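PDB 7BDV: Can2 from Sulfobacillus thermosulfidooxidans, which binds the second messenger cyclic tetra-adenylate through its CARF domain and acts as a dual-specificity nuclease in type III CRISPR defence. Local coordinates for residues V68-Y73 with T98-A104; G239-E243 with F328-Y332; R51-A55 with A148-F152. All coordinates share one frame; numbering follows the deposited sequence.

Interaction 1. Residues V68-Y73 with T98-A104; sequences VHPYQY and TKIMALA. With nucleotides of chain E.
The loop of Val68-Tyr73 runs along the start of helix 99-111, from its N-cap to Ala104, the CA atoms of Tyr71 and Ile100 coming within 5.7 Å, and together they build part of the cyclic tetra-adenylate pocket of the CARF domain. Thr98 is the N-cap of that helix and does two jobs with one hydroxyl: OG1 accepts from Met101 N, an almost straight bond (171°), and donates to Pro70 O at 2.7 Å, in the plane of that carbonyl. Both bonds fix the threonine rotation, with OG1 lying between backbone N and carbonyl carbon (chi1 60°) and CG2 turned to the nucleotide sugar. Ile100 CG2 presses against the peptide of the loop, 3.6 Å from Gln72 N, while Tyr73 reaches further along the helix and brings CE1 to 3.9 Å from Leu103 CB, which lies in the plane of the phenol ring at its edge. Pro70 and the selenium of Met101 both border the adenine of A4 of chain E, Pro70 CG lying 3.6 Å from N6 and Met101 SE 3.9 Å from C2. The phosphate is held by Lys99 twice: its backbone N, at the start of the helix, donates to OP1 of A4, and its chain, bonded through NZ also to Thr95 O and Gly97 O of the second subunit, bends at chi4 to place NZ 2.8 Å from OP2 of A4.

Interaction 2. Residues G239-E243 with F328-Y332; sequences GGWFE and FASYY
What stands out here is that one tyrosine, Tyr331, is met by two consecutive aromatic residues of a helix, Trp241 over a face of its ring and Phe242 at its edge, in an aromatic cluster that joins helix 231-254 to the end of strand 325-329 in the endonuclease domain. The two neighbours use it differently. Trp241 brings CZ2 over one face of the phenol, 3.5 Å from Tyr331 CG, with the six-membered ring inclined to it at 47°. Phe242 instead offers its own face: Tyr331 CB makes a CH-pi contact 4.3 Å from the centroid of the Phe242 ring, and the Tyr331 ring follows in an offset edge-to-face arrangement, planes at 65°. Phe242 gets there with CG anti to its backbone N (chi1 -177°), which sends the ring out from the helix to the strand end. Its rim meets the backbone there, CE2 lying 3.6 Å from Ala329 C, near the ring plane. Beyond the cluster, Trp241 packs edge-to-face with Phe174, and Tyr331 OH hydrogen-bonds to Asn189 OD1, so the polar end of the buried tyrosine is satisfied. Across Tyr331 itself the loop is braced by Ser330 OG, which donates to a lone pair of Tyr332 O at 2.9 Å.

Interaction 3. Residues R51-A55 with A148-F152; sequences RFRQA and ACYGF
A Schellman motif closes helix 143-148, and its turn packs against the last turn of CARF-domain helix 47-55, where Arg51 and Ala55 meet it. Gly151, with positive phi, is the C-prime residue: Gly151 N bonds back to Ala148 O at 3.0 Å inside a type I turn. Arg51 lies along this turn as an extended rod, fully stretched from CG to NE, and lays one face of its guanidinium flat on the peptide between Tyr150 and Gly151. Tyr150 C sits over the centre of the group, 3.6 Å from CZ of Arg51, and Gly151 N lies over its rim at 3.6 Å from NE of the same arginine. The lack of a side chain on Gly151 makes room for the guanidinium to lie so near. Further back along the rod, CD of Arg51 comes within 3.5 Å of Cys149 O. One turn on, the packing becomes apolar and close: Ala148 CB nestles 3.8 Å from Ala55 CA, and Cys149 SG stands 3.9 Å from Ala55 CB. Gln54 adds the flank of its CG at the outer border, where the contact reaches solvent. Tyr150 turns the other way, packs on an adenine base of the bound RNA and bonds through OH to His21 ND1. Helix 23-31 packs against both elements, its Leu23 and Val26 touching Cys149 and Val26 also meeting Phe52, which points from helix 47-55 onto Val37 and Leu39 of strand 36-41 as well.

Interactions 1 and 3 lie on the same side of the chain's centre, with interaction 1 nested inside the loop that interaction 3 closes; their centres are about 23 Å apart. Interaction 2 sits on the opposite side, in the endonuclease domain, its centre about 47 Å from that of interaction 1. Interactions 1 and 2 are buried and interaction 3 partly so. The chemistry follows the place: a polar helix start facing a phosphate in interaction 1, packed rings in interaction 2, and a guanidinium laid on a peptide beside small side chains in interaction 3. The three share no helix or strand, but both 68-73/98-104 and 51-55/148-152 touch the bound nucleotides, whereas the nearest atom of 239-243/328-332 is about 20 Å from the bound nucleic acid.

Interaction 1. Residues V68-Y73 with T98-A104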
ATOM      1  N   VAL A  68      25.951  -1.789   8.998  1.00 37.89           N
ATOM      2  CA  VAL A  68      25.709  -3.095   9.668  1.00 37.15           C
ATOM      3  C   VAL A  68      24.902  -3.973   8.712  1.00 35.08           C
ATOM      4  O   VAL A  68      24.245  -3.419   7.840  1.00 33.93           O
ATOM      5  CB  VAL A  68      24.990  -2.934  11.022  1.00 44.00           C
ATOM      6  CG1 VAL A  68      25.760  -2.046  11.986  1.00 47.02           C
ATOM      7  CG2 VAL A  68      23.578  -2.416  10.860  1.00 42.13           C
ATOM      8  N   HIS A  69      24.956  -5.289   8.886  1.00 35.13           N
ATOM      9  CA  HIS A  69      24.171  -6.255   8.076  1.00 39.97           C
ATOM     10  C   HIS A  69      22.800  -6.389   8.741  1.00 39.03           C
ATOM     11  O   HIS A  69      22.689  -6.465   9.955  1.00 40.91           O
ATOM     12  CB  HIS A  69      24.901  -7.607   7.898  1.00 43.31           C
ATOM     13  CG  HIS A  69      24.239  -8.495   6.892  1.00 52.84           C
ATOM     14  ND1 HIS A  69      23.196  -9.360   7.233  1.00 46.74           N
ATOM     15  CD2 HIS A  69      24.413  -8.621   5.548  1.00 59.14           C
ATOM     16  CE1 HIS A  69      22.778  -9.996   6.152  1.00 54.88           C
ATOM     17  NE2 HIS A  69      23.502  -9.549   5.092  1.00 57.74           N
ATOM     18  N   PRO A  70      21.696  -6.399   7.982  1.00 36.01           N
ATOM     19  CA  PRO A  70      20.383  -6.516   8.596  1.00 34.10           C
ATOM     20  C   PRO A  70      20.135  -7.798   9.412  1.00 30.12           C
ATOM     21  O   PRO A  70      19.297  -7.753  10.277  1.00 34.74           O
ATOM     22  CB  PRO A  70      19.436  -6.395   7.387  1.00 35.70           C
ATOM     23  CG  PRO A  70      20.259  -6.820   6.199  1.00 37.37           C
ATOM     24  CD  PRO A  70      21.638  -6.293   6.520  1.00 37.07           C
ATOM     25  N   TYR A  71      20.867  -8.885   9.175  1.00 36.72           N
ATOM     26  CA  TYR A  71      20.533 -10.232   9.732  1.00 36.57           C
ATOM     27  C   TYR A  71      21.739 -10.892  10.387  1.00 42.19           C
ATOM     28  O   TYR A  71      21.788 -12.134  10.354  1.00 49.82           O
ATOM     29  CB  TYR A  71      19.940 -11.113   8.633  1.00 39.41           C
ATOM     30  CG  TYR A  71      18.684 -10.542   8.041  1.00 39.93           C
ATOM     31  CD1 TYR A  71      17.507 -10.511   8.766  1.00 42.90           C
ATOM     32  CD2 TYR A  71      18.672  -9.990   6.772  1.00 44.38           C
ATOM     33  CE1 TYR A  71      16.344  -9.976   8.228  1.00 39.58           C
ATOM     34  CE2 TYR A  71      17.524  -9.433   6.231  1.00 38.95           C
ATOM     35  CZ  TYR A  71      16.355  -9.423   6.968  1.00 37.08           C
ATOM     36  OH  TYR A  71      15.214  -8.877   6.448  1.00 38.19           O
ATOM     37  N   GLN A  72      22.635 -10.108  11.007  1.00 40.30           N
ATOM     38  CA  GLN A  72      23.869 -10.631  11.657  1.00 40.35           C
ATOM     39  C   GLN A  72      23.935 -10.167  13.111  1.00 42.69           C
ATOM     40  O   GLN A  72      24.501  -9.105  13.343  1.00 56.10           O
ATOM     41  CB  GLN A  72      25.107 -10.172  10.870  1.00 45.40           C
ATOM     42  CG  GLN A  72      25.516 -11.121   9.755  1.00 50.47           C
ATOM     43  CD  GLN A  72      26.591 -10.526   8.868  1.00 62.46           C
ATOM     44  OE1 GLN A  72      27.431  -9.739   9.303  1.00 64.76           O
ATOM     45  NE2 GLN A  72      26.560 -10.874   7.590  1.00 65.17           N
ATOM     46  N   TYR A  73      23.406 -10.959  14.041  1.00 39.30           N
ATOM     47  CA  TYR A  73      23.269 -10.629  15.479  1.00 42.44           C
ATOM     48  C   TYR A  73      24.628 -10.239  16.069  1.00 47.02           C
ATOM     49  O   TYR A  73      24.750  -9.084  16.560  1.00 46.36           O
ATOM     50  CB  TYR A  73      22.687 -11.819  16.245  1.00 45.83           C
ATOM     51  CG  TYR A  73      22.307 -11.527  17.672  1.00 48.76           C
ATOM     52  CD1 TYR A  73      21.224 -10.714  17.968  1.00 52.06           C
ATOM     53  CD2 TYR A  73      23.015 -12.078  18.729  1.00 51.24           C
ATOM     54  CE1 TYR A  73      20.869 -10.449  19.280  1.00 55.84           C
ATOM     55  CE2 TYR A  73      22.661 -11.830  20.047  1.00 56.27           C
ATOM     56  CZ  TYR A  73      21.566 -11.033  20.326  1.00 57.18           C
ATOM     57  OH  TYR A  73      21.234 -10.795  21.628  1.00 58.49           O
ATOM     58  N   THR A  98      15.704  -4.023  11.511  1.00 40.57           N
ATOM     59  CA  THR A  98      15.131  -5.387  11.637  1.00 38.16           C
ATOM     60  C   THR A  98      15.054  -5.685  13.121  1.00 36.44           C
ATOM     61  O   THR A  98      15.706  -4.985  13.909  1.00 31.72           O
ATOM     62  CB  THR A  98      15.966  -6.417  10.884  1.00 36.06           C
ATOM     63  OG1 THR A  98      17.291  -6.398  11.449  1.00 39.51           O
ATOM     64  CG2 THR A  98      16.035  -6.129   9.409  1.00 33.22           C
ATOM     65  N   LYS A  99      14.339  -6.739  13.497  1.00 33.80           N
ATOM     66  CA  LYS A  99      14.404  -7.245  14.882  1.00 29.75           C
ATOM     67  C   LYS A  99      15.826  -7.716  15.221  1.00 29.88           C
ATOM     68  O   LYS A  99      16.191  -7.572  16.365  1.00 33.78           O
ATOM     69  CB  LYS A  99      13.340  -8.318  15.098  1.00 27.82           C
ATOM     70  CG  LYS A  99      11.946  -7.733  15.048  1.00 28.71           C
ATOM     71  CD  LYS A  99      10.918  -8.737  15.387  1.00 30.69           C
ATOM     72  CE  LYS A  99       9.572  -8.070  15.463  1.00 25.84           C
ATOM     73  NZ  LYS A  99       8.906  -8.220  14.170  1.00 32.57           N
ATOM     74  N   ILE A 100      16.599  -8.256  14.291  1.00 33.98           N
ATOM     75  CA  ILE A 100      17.989  -8.725  14.574  1.00 35.62           C
ATOM     76  C   ILE A 100      18.825  -7.500  14.965  1.00 33.04           C
ATOM     77  O   ILE A 100      19.464  -7.511  16.000  1.00 35.47           O
ATOM     78  CB  ILE A 100      18.575  -9.506  13.383  1.00 36.43           C
ATOM     79  CG1 ILE A 100      17.834 -10.812  13.063  1.00 41.09           C
ATOM     80  CG2 ILE A 100      20.065  -9.729  13.559  1.00 34.01           C
ATOM     81  CD1 ILE A 100      17.258 -11.535  14.247  1.00 46.36           C
HETATM   82  N   MSE A 101      18.787  -6.436  14.162  1.00 38.46           N
HETATM   83  CA  MSE A 101      19.519  -5.200  14.448  1.00 37.16           C
HETATM   84  C   MSE A 101      19.127  -4.701  15.836  1.00 36.96           C
HETATM   85  O   MSE A 101      19.979  -4.418  16.686  1.00 33.83           O
HETATM   86  CB  MSE A 101      19.200  -4.140  13.382  1.00 38.58           C
HETATM   87  CG  MSE A 101      19.753  -4.443  11.989  1.00 39.66           C
HETATM   88 SE   MSE A 101      19.108  -3.310  10.543  1.00 41.19          SE
HETATM   89  CE  MSE A 101      19.734  -1.485  11.202  1.00 39.31           C
ATOM     90  N   ALA A 102      17.802  -4.587  16.052  1.00 34.29           N
ATOM     91  CA  ALA A 102      17.262  -4.021  17.262  1.00 34.63           C
ATOM     92  C   ALA A 102      17.603  -4.903  18.459  1.00 31.23           C
ATOM     93  O   ALA A 102      17.972  -4.330  19.483  1.00 26.73           O
ATOM     94  CB  ALA A 102      15.764  -3.811  17.142  1.00 37.61           C
ATOM     95  N   LEU A 103      17.446  -6.231  18.374  1.00 29.75           N
ATOM     96  CA  LEU A 103      17.773  -7.137  19.508  1.00 32.04           C
ATOM     97  C   LEU A 103      19.263  -6.997  19.878  1.00 35.85           C
ATOM     98  O   LEU A 103      19.586  -6.960  21.068  1.00 36.68           O
ATOM     99  CB  LEU A 103      17.457  -8.589  19.139  1.00 37.84           C
ATOM    100  CG  LEU A 103      15.967  -8.938  19.038  1.00 40.01           C
ATOM    101  CD1 LEU A 103      15.768 -10.266  18.327  1.00 42.95           C
ATOM    102  CD2 LEU A 103      15.340  -8.999  20.414  1.00 45.86           C
ATOM    103  N   ALA A 104      20.151  -6.945  18.890  1.00 33.22           N
ATOM    104  CA  ALA A 104      21.618  -6.872  19.083  1.00 34.44           C
ATOM    105  C   ALA A 104      21.954  -5.600  19.861  1.00 34.77           C
ATOM    106  O   ALA A 104      22.668  -5.691  20.870  1.00 38.02           O
ATOM    107  CB  ALA A 104      22.304  -6.908  17.746  1.00 37.25           C
TER
ATOM    108  P     A E   4      11.197  -7.488  11.296  1.00 29.61           P
ATOM    109  OP1   A E   4      12.488  -8.099  11.700  1.00 31.96           O
ATOM    110  OP2   A E   4      10.081  -6.874  12.069  1.00 30.18           O
ATOM    111  O5'   A E   4      11.844  -6.332  10.390  1.00 27.41           O
ATOM    112  C5'   A E   4      11.046  -5.336   9.804  1.00 29.78           C
ATOM    113  C4'   A E   4      11.890  -4.084   9.770  1.00 31.59           C
ATOM    114  O4'   A E   4      13.161  -4.374   9.110  1.00 33.99           O
ATOM    115  C3'   A E   4      11.261  -2.934   8.994  1.00 32.14           C
ATOM    116  O3'   A E   4      11.462  -1.741   9.769  1.00 35.82           O
ATOM    117  C2'   A E   4      12.037  -2.959   7.680  1.00 33.96           C
ATOM    118  O2'   A E   4      11.996  -1.746   6.956  1.00 32.23           O
ATOM    119  C1'   A E   4      13.424  -3.349   8.180  1.00 31.46           C
ATOM    120  N9    A E   4      14.326  -3.867   7.175  1.00 36.57           N
ATOM    121  C8    A E   4      14.077  -4.874   6.236  1.00 38.18           C
ATOM    122  N7    A E   4      15.131  -5.114   5.478  1.00 36.36           N
ATOM    123  C5    A E   4      16.104  -4.215   5.918  1.00 38.58           C
ATOM    124  C6    A E   4      17.425  -3.949   5.491  1.00 40.52           C
ATOM    125  N6    A E   4      17.998  -4.606   4.493  1.00 37.43           N
ATOM    126  N1    A E   4      18.132  -2.963   6.120  1.00 35.07           N
ATOM    127  C2    A E   4      17.515  -2.290   7.103  1.00 41.45           C
ATOM    128  N3    A E   4      16.281  -2.460   7.598  1.00 41.71           N
ATOM    129  C4    A E   4      15.615  -3.437   6.947  1.00 38.35           C
TER

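Interaction 2. Residues G239-E243 with F328-Y332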
ATOM      1  N   GLY A 239     -17.173  20.107  -9.114  1.00 37.87           N
ATOM      2  CA  GLY A 239     -16.837  19.610  -7.770  1.00 37.07           C
ATOM      3  C   GLY A 239     -15.946  20.557  -6.973  1.00 36.06           C
ATOM      4  O   GLY A 239     -15.594  20.188  -5.838  1.00 33.15           O
ATOM      5  N   GLY A 240     -15.543  21.714  -7.512  1.00 37.57           N
ATOM      6  CA  GLY A 240     -14.706  22.666  -6.747  1.00 33.18           C
ATOM      7  C   GLY A 240     -15.413  23.141  -5.493  1.00 33.37           C
ATOM      8  O   GLY A 240     -14.763  23.334  -4.461  1.00 33.28           O
ATOM      9  N   TRP A 241     -16.723  23.394  -5.563  1.00 32.92           N
ATOM     10  CA  TRP A 241     -17.505  23.857  -4.398  1.00 31.58           C
ATOM     11  C   TRP A 241     -17.324  22.874  -3.225  1.00 31.66           C
ATOM     12  O   TRP A 241     -17.199  23.320  -2.037  1.00 29.08           O
ATOM     13  CB  TRP A 241     -18.973  24.045  -4.770  1.00 34.43           C
ATOM     14  CG  TRP A 241     -19.688  22.754  -5.034  1.00 30.11           C
ATOM     15  CD1 TRP A 241     -19.894  22.186  -6.250  1.00 33.30           C
ATOM     16  CD2 TRP A 241     -20.327  21.886  -4.080  1.00 30.30           C
ATOM     17  NE1 TRP A 241     -20.678  21.069  -6.129  1.00 33.00           N
ATOM     18  CE2 TRP A 241     -20.919  20.837  -4.807  1.00 30.94           C
ATOM     19  CE3 TRP A 241     -20.505  21.922  -2.693  1.00 33.22           C
ATOM     20  CZ2 TRP A 241     -21.602  19.792  -4.196  1.00 33.01           C
ATOM     21  CZ3 TRP A 241     -21.177  20.878  -2.088  1.00 36.15           C
ATOM     22  CH2 TRP A 241     -21.722  19.836  -2.831  1.00 33.17           C
ATOM     23  N   PHE A 242     -17.297  21.565  -3.503  1.00 31.05           N
ATOM     24  CA  PHE A 242     -17.223  20.555  -2.420  1.00 29.57           C
ATOM     25  C   PHE A 242     -15.798  20.510  -1.854  1.00 29.26           C
ATOM     26  O   PHE A 242     -15.658  20.312  -0.659  1.00 28.03           O
ATOM     27  CB  PHE A 242     -17.624  19.172  -2.929  1.00 31.52           C
ATOM     28  CG  PHE A 242     -17.616  18.138  -1.834  1.00 32.06           C
ATOM     29  CD1 PHE A 242     -18.477  18.270  -0.760  1.00 32.57           C
ATOM     30  CD2 PHE A 242     -16.695  17.086  -1.841  1.00 33.23           C
ATOM     31  CE1 PHE A 242     -18.447  17.330   0.265  1.00 34.64           C
ATOM     32  CE2 PHE A 242     -16.686  16.147  -0.826  1.00 34.11           C
ATOM     33  CZ  PHE A 242     -17.553  16.283   0.233  1.00 35.67           C
ATOM     34  N   GLU A 243     -14.787  20.684  -2.695  1.00 30.07           N
ATOM     35  CA  GLU A 243     -13.368  20.785  -2.251  1.00 33.82           C
ATOM     36  C   GLU A 243     -13.251  21.954  -1.276  1.00 27.76           C
ATOM     37  O   GLU A 243     -12.598  21.807  -0.303  1.00 37.26           O
ATOM     38  CB  GLU A 243     -12.428  20.976  -3.456  1.00 39.36           C
ATOM     39  CG  GLU A 243     -12.516  19.862  -4.494  1.00 44.80           C
ATOM     40  CD  GLU A 243     -11.505  19.950  -5.635  1.00 61.77           C
ATOM     41  OE1 GLU A 243     -10.271  19.963  -5.333  1.00 74.96           O
ATOM     42  OE2 GLU A 243     -11.944  19.996  -6.830  1.00 53.58           O
ATOM     43  N   PHE A 328     -11.595   9.392   1.744  1.00 34.58           N
ATOM     44  CA  PHE A 328     -12.283   9.673   0.498  1.00 33.98           C
ATOM     45  C   PHE A 328     -13.609  10.337   0.841  1.00 36.17           C
ATOM     46  O   PHE A 328     -14.479   9.706   1.473  1.00 35.81           O
ATOM     47  CB  PHE A 328     -12.407   8.389  -0.328  1.00 37.69           C
ATOM     48  CG  PHE A 328     -13.128   8.534  -1.643  1.00 43.91           C
ATOM     49  CD1 PHE A 328     -13.092   9.723  -2.353  1.00 43.90           C
ATOM     50  CD2 PHE A 328     -13.812   7.464  -2.203  1.00 52.99           C
ATOM     51  CE1 PHE A 328     -13.738   9.849  -3.569  1.00 45.43           C
ATOM     52  CE2 PHE A 328     -14.451   7.590  -3.432  1.00 49.20           C
ATOM     53  CZ  PHE A 328     -14.412   8.780  -4.106  1.00 45.52           C
ATOM     54  N   ALA A 329     -13.744  11.606   0.486  1.00 36.35           N
ATOM     55  CA  ALA A 329     -14.928  12.453   0.761  1.00 34.60           C
ATOM     56  C   ALA A 329     -15.646  12.737  -0.553  1.00 35.15           C
ATOM     57  O   ALA A 329     -14.962  13.088  -1.539  1.00 37.31           O
ATOM     58  CB  ALA A 329     -14.500  13.737   1.458  1.00 36.32           C
ATOM     59  N   SER A 330     -16.967  12.581  -0.565  1.00 35.80           N
ATOM     60  CA  SER A 330     -17.857  12.718  -1.750  1.00 36.00           C
ATOM     61  C   SER A 330     -19.173  13.390  -1.339  1.00 35.97           C
ATOM     62  O   SER A 330     -19.657  13.130  -0.209  1.00 41.72           O
ATOM     63  CB  SER A 330     -18.110  11.356  -2.347  1.00 46.12           C
ATOM     64  OG  SER A 330     -18.882  11.430  -3.514  1.00 51.79           O
ATOM     65  N   TYR A 331     -19.768  14.211  -2.205  1.00 36.12           N
ATOM     66  CA  TYR A 331     -21.146  14.734  -2.029  1.00 37.04           C
ATOM     67  C   TYR A 331     -22.141  13.744  -2.639  1.00 41.11           C
ATOM     68  O   TYR A 331     -23.318  13.848  -2.275  1.00 53.39           O
ATOM     69  CB  TYR A 331     -21.318  16.157  -2.593  1.00 36.72           C
ATOM     70  CG  TYR A 331     -21.249  16.290  -4.096  1.00 36.46           C
ATOM     71  CD1 TYR A 331     -22.383  16.120  -4.877  1.00 35.22           C
ATOM     72  CD2 TYR A 331     -20.061  16.615  -4.740  1.00 34.49           C
ATOM     73  CE1 TYR A 331     -22.331  16.196  -6.250  1.00 34.25           C
ATOM     74  CE2 TYR A 331     -19.993  16.715  -6.116  1.00 33.84           C
ATOM     75  CZ  TYR A 331     -21.128  16.503  -6.873  1.00 37.59           C
ATOM     76  OH  TYR A 331     -21.085  16.592  -8.234  1.00 37.48           O
ATOM     77  N   TYR A 332     -21.690  12.830  -3.501  1.00 42.51           N
ATOM     78  CA  TYR A 332     -22.542  11.842  -4.218  1.00 49.02           C
ATOM     79  C   TYR A 332     -22.458  10.495  -3.499  1.00 48.05           C
ATOM     80  O   TYR A 332     -21.392  10.081  -3.056  1.00 47.15           O
ATOM     81  CB  TYR A 332     -22.112  11.704  -5.686  1.00 47.25           C
TER

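Interaction 3. Residues R51-A55 with A148-F152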
ATOM      1  N   ARG A  51      18.206  10.887   3.020  1.00 32.43           N
ATOM      2  CA  ARG A  51      16.841  11.287   3.478  1.00 29.88           C
ATOM      3  C   ARG A  51      16.885  11.811   4.916  1.00 28.58           C
ATOM      4  O   ARG A  51      16.230  12.828   5.167  1.00 30.44           O
ATOM      5  CB  ARG A  51      15.862  10.141   3.343  1.00 29.48           C
ATOM      6  CG  ARG A  51      15.595   9.806   1.887  1.00 32.96           C
ATOM      7  CD  ARG A  51      14.503   8.768   1.862  1.00 39.08           C
ATOM      8  NE  ARG A  51      14.165   8.328   0.527  1.00 41.47           N
ATOM      9  CZ  ARG A  51      13.232   7.425   0.276  1.00 43.07           C
ATOM     10  NH1 ARG A  51      12.558   6.864   1.271  1.00 42.03           N
ATOM     11  NH2 ARG A  51      12.993   7.071  -0.972  1.00 51.85           N
ATOM     12  N   PHE A  52      17.616  11.153   5.808  1.00 32.32           N
ATOM     13  CA  PHE A  52      17.731  11.555   7.231  1.00 31.94           C
ATOM     14  C   PHE A  52      18.337  12.965   7.314  1.00 31.84           C
ATOM     15  O   PHE A  52      17.877  13.743   8.149  1.00 32.14           O
ATOM     16  CB  PHE A  52      18.591  10.579   8.023  1.00 30.07           C
ATOM     17  CG  PHE A  52      18.626  10.863   9.500  1.00 33.12           C
ATOM     18  CD1 PHE A  52      19.520  11.782  10.023  1.00 35.08           C
ATOM     19  CD2 PHE A  52      17.715  10.264  10.366  1.00 36.12           C
ATOM     20  CE1 PHE A  52      19.515  12.086  11.378  1.00 35.63           C
ATOM     21  CE2 PHE A  52      17.717  10.561  11.711  1.00 38.06           C
ATOM     22  CZ  PHE A  52      18.616  11.473  12.224  1.00 37.76           C
ATOM     23  N   ARG A  53      19.376  13.237   6.516  1.00 33.81           N
ATOM     24  CA  ARG A  53      20.062  14.559   6.498  1.00 34.59           C
ATOM     25  C   ARG A  53      19.072  15.617   6.012  1.00 32.14           C
ATOM     26  O   ARG A  53      19.002  16.686   6.624  1.00 34.85           O
ATOM     27  CB  ARG A  53      21.315  14.497   5.615  1.00 34.93           C
ATOM     28  CG  ARG A  53      22.403  13.570   6.139  1.00 40.64           C
ATOM     29  CD  ARG A  53      23.670  13.571   5.269  1.00 44.63           C
ATOM     30  NE  ARG A  53      24.779  12.852   5.885  1.00 46.73           N
ATOM     31  CZ  ARG A  53      25.607  13.370   6.804  1.00 50.42           C
ATOM     32  NH1 ARG A  53      25.460  14.616   7.235  1.00 52.23           N
ATOM     33  NH2 ARG A  53      26.580  12.628   7.306  1.00 44.85           N
ATOM     34  N   GLN A  54      18.331  15.322   4.944  1.00 38.35           N
ATOM     35  CA  GLN A  54      17.350  16.238   4.313  1.00 37.55           C
ATOM     36  C   GLN A  54      16.205  16.524   5.289  1.00 37.28           C
ATOM     37  O   GLN A  54      15.792  17.708   5.394  1.00 33.53           O
ATOM     38  CB  GLN A  54      16.834  15.623   3.006  1.00 44.20           C
ATOM     39  CG  GLN A  54      16.024  16.562   2.135  1.00 47.97           C
ATOM     40  CD  GLN A  54      16.743  17.872   1.905  1.00 53.08           C
ATOM     41  OE1 GLN A  54      17.961  17.926   1.773  1.00 58.32           O
ATOM     42  NE2 GLN A  54      15.984  18.953   1.893  1.00 49.32           N
ATOM     43  N   ALA A  55      15.709  15.503   5.995  1.00 33.66           N
ATOM     44  CA  ALA A  55      14.600  15.655   6.961  1.00 28.46           C
ATOM     45  C   ALA A  55      15.058  16.519   8.145  1.00 30.73           C
ATOM     46  O   ALA A  55      14.218  17.253   8.685  1.00 29.20           O
ATOM     47  CB  ALA A  55      14.118  14.311   7.433  1.00 31.06           C
ATOM     48  N   ALA A 148      10.174  14.554   3.192  1.00 30.64           N
ATOM     49  CA  ALA A 148      11.625  14.274   3.045  1.00 30.00           C
ATOM     50  C   ALA A 148      11.968  12.851   3.515  1.00 28.81           C
ATOM     51  O   ALA A 148      12.809  12.206   2.896  1.00 28.55           O
ATOM     52  CB  ALA A 148      12.443  15.290   3.822  1.00 27.10           C
ATOM     53  N   CYS A 149      11.343  12.347   4.572  1.00 30.71           N
ATOM     54  CA  CYS A 149      11.625  10.984   5.080  1.00 32.28           C
ATOM     55  C   CYS A 149      11.282   9.926   4.035  1.00 31.12           C
ATOM     56  O   CYS A 149      11.870   8.810   4.122  1.00 37.38           O
ATOM     57  CB  CYS A 149      10.824  10.670   6.342  1.00 39.08           C
ATOM     58  SG  CYS A 149      11.301  11.664   7.770  1.00 39.37           S
ATOM     59  N   TYR A 150      10.392  10.238   3.089  1.00 32.42           N
ATOM     60  CA  TYR A 150       9.947   9.305   2.008  1.00 31.77           C
ATOM     61  C   TYR A 150      10.505   9.763   0.651  1.00 31.57           C
ATOM     62  O   TYR A 150      10.118   9.222  -0.378  1.00 32.38           O
ATOM     63  CB  TYR A 150       8.418   9.217   2.042  1.00 30.70           C
ATOM     64  CG  TYR A 150       7.911   8.537   3.281  1.00 32.32           C
ATOM     65  CD1 TYR A 150       7.951   7.159   3.374  1.00 35.02           C
ATOM     66  CD2 TYR A 150       7.446   9.251   4.377  1.00 33.15           C
ATOM     67  CE1 TYR A 150       7.545   6.508   4.527  1.00 34.74           C
ATOM     68  CE2 TYR A 150       6.984   8.608   5.518  1.00 33.37           C
ATOM     69  CZ  TYR A 150       7.048   7.229   5.592  1.00 33.49           C
ATOM     70  OH  TYR A 150       6.642   6.556   6.709  1.00 32.23           O
ATOM     71  N   GLY A 151      11.462  10.692   0.658  1.00 31.39           N
ATOM     72  CA  GLY A 151      12.167  11.129  -0.562  1.00 30.92           C
ATOM     73  C   GLY A 151      11.353  12.089  -1.425  1.00 32.49           C
ATOM     74  O   GLY A 151      11.659  12.230  -2.627  1.00 42.37           O
ATOM     75  N   PHE A 152      10.284  12.689  -0.887  1.00 34.17           N
ATOM     76  CA  PHE A 152       9.388  13.597  -1.636  1.00 35.83           C
ATOM     77  C   PHE A 152       9.665  15.055  -1.256  1.00 34.15           C
ATOM     78  O   PHE A 152      10.045  15.332  -0.125  1.00 34.03           O
ATOM     79  CB  PHE A 152       7.926  13.239  -1.377  1.00 38.61           C
ATOM     80  CG  PHE A 152       7.518  12.039  -2.196  1.00 40.02           C
ATOM     81  CD1 PHE A 152       7.140  12.186  -3.516  1.00 37.34           C
ATOM     82  CD2 PHE A 152       7.583  10.764  -1.669  1.00 40.63           C
ATOM     83  CE1 PHE A 152       6.779  11.090  -4.282  1.00 45.49           C
ATOM     84  CE2 PHE A 152       7.233   9.658  -2.436  1.00 42.95           C
ATOM     85  CZ  PHE A 152       6.844   9.818  -3.742  1.00 42.05           C
TER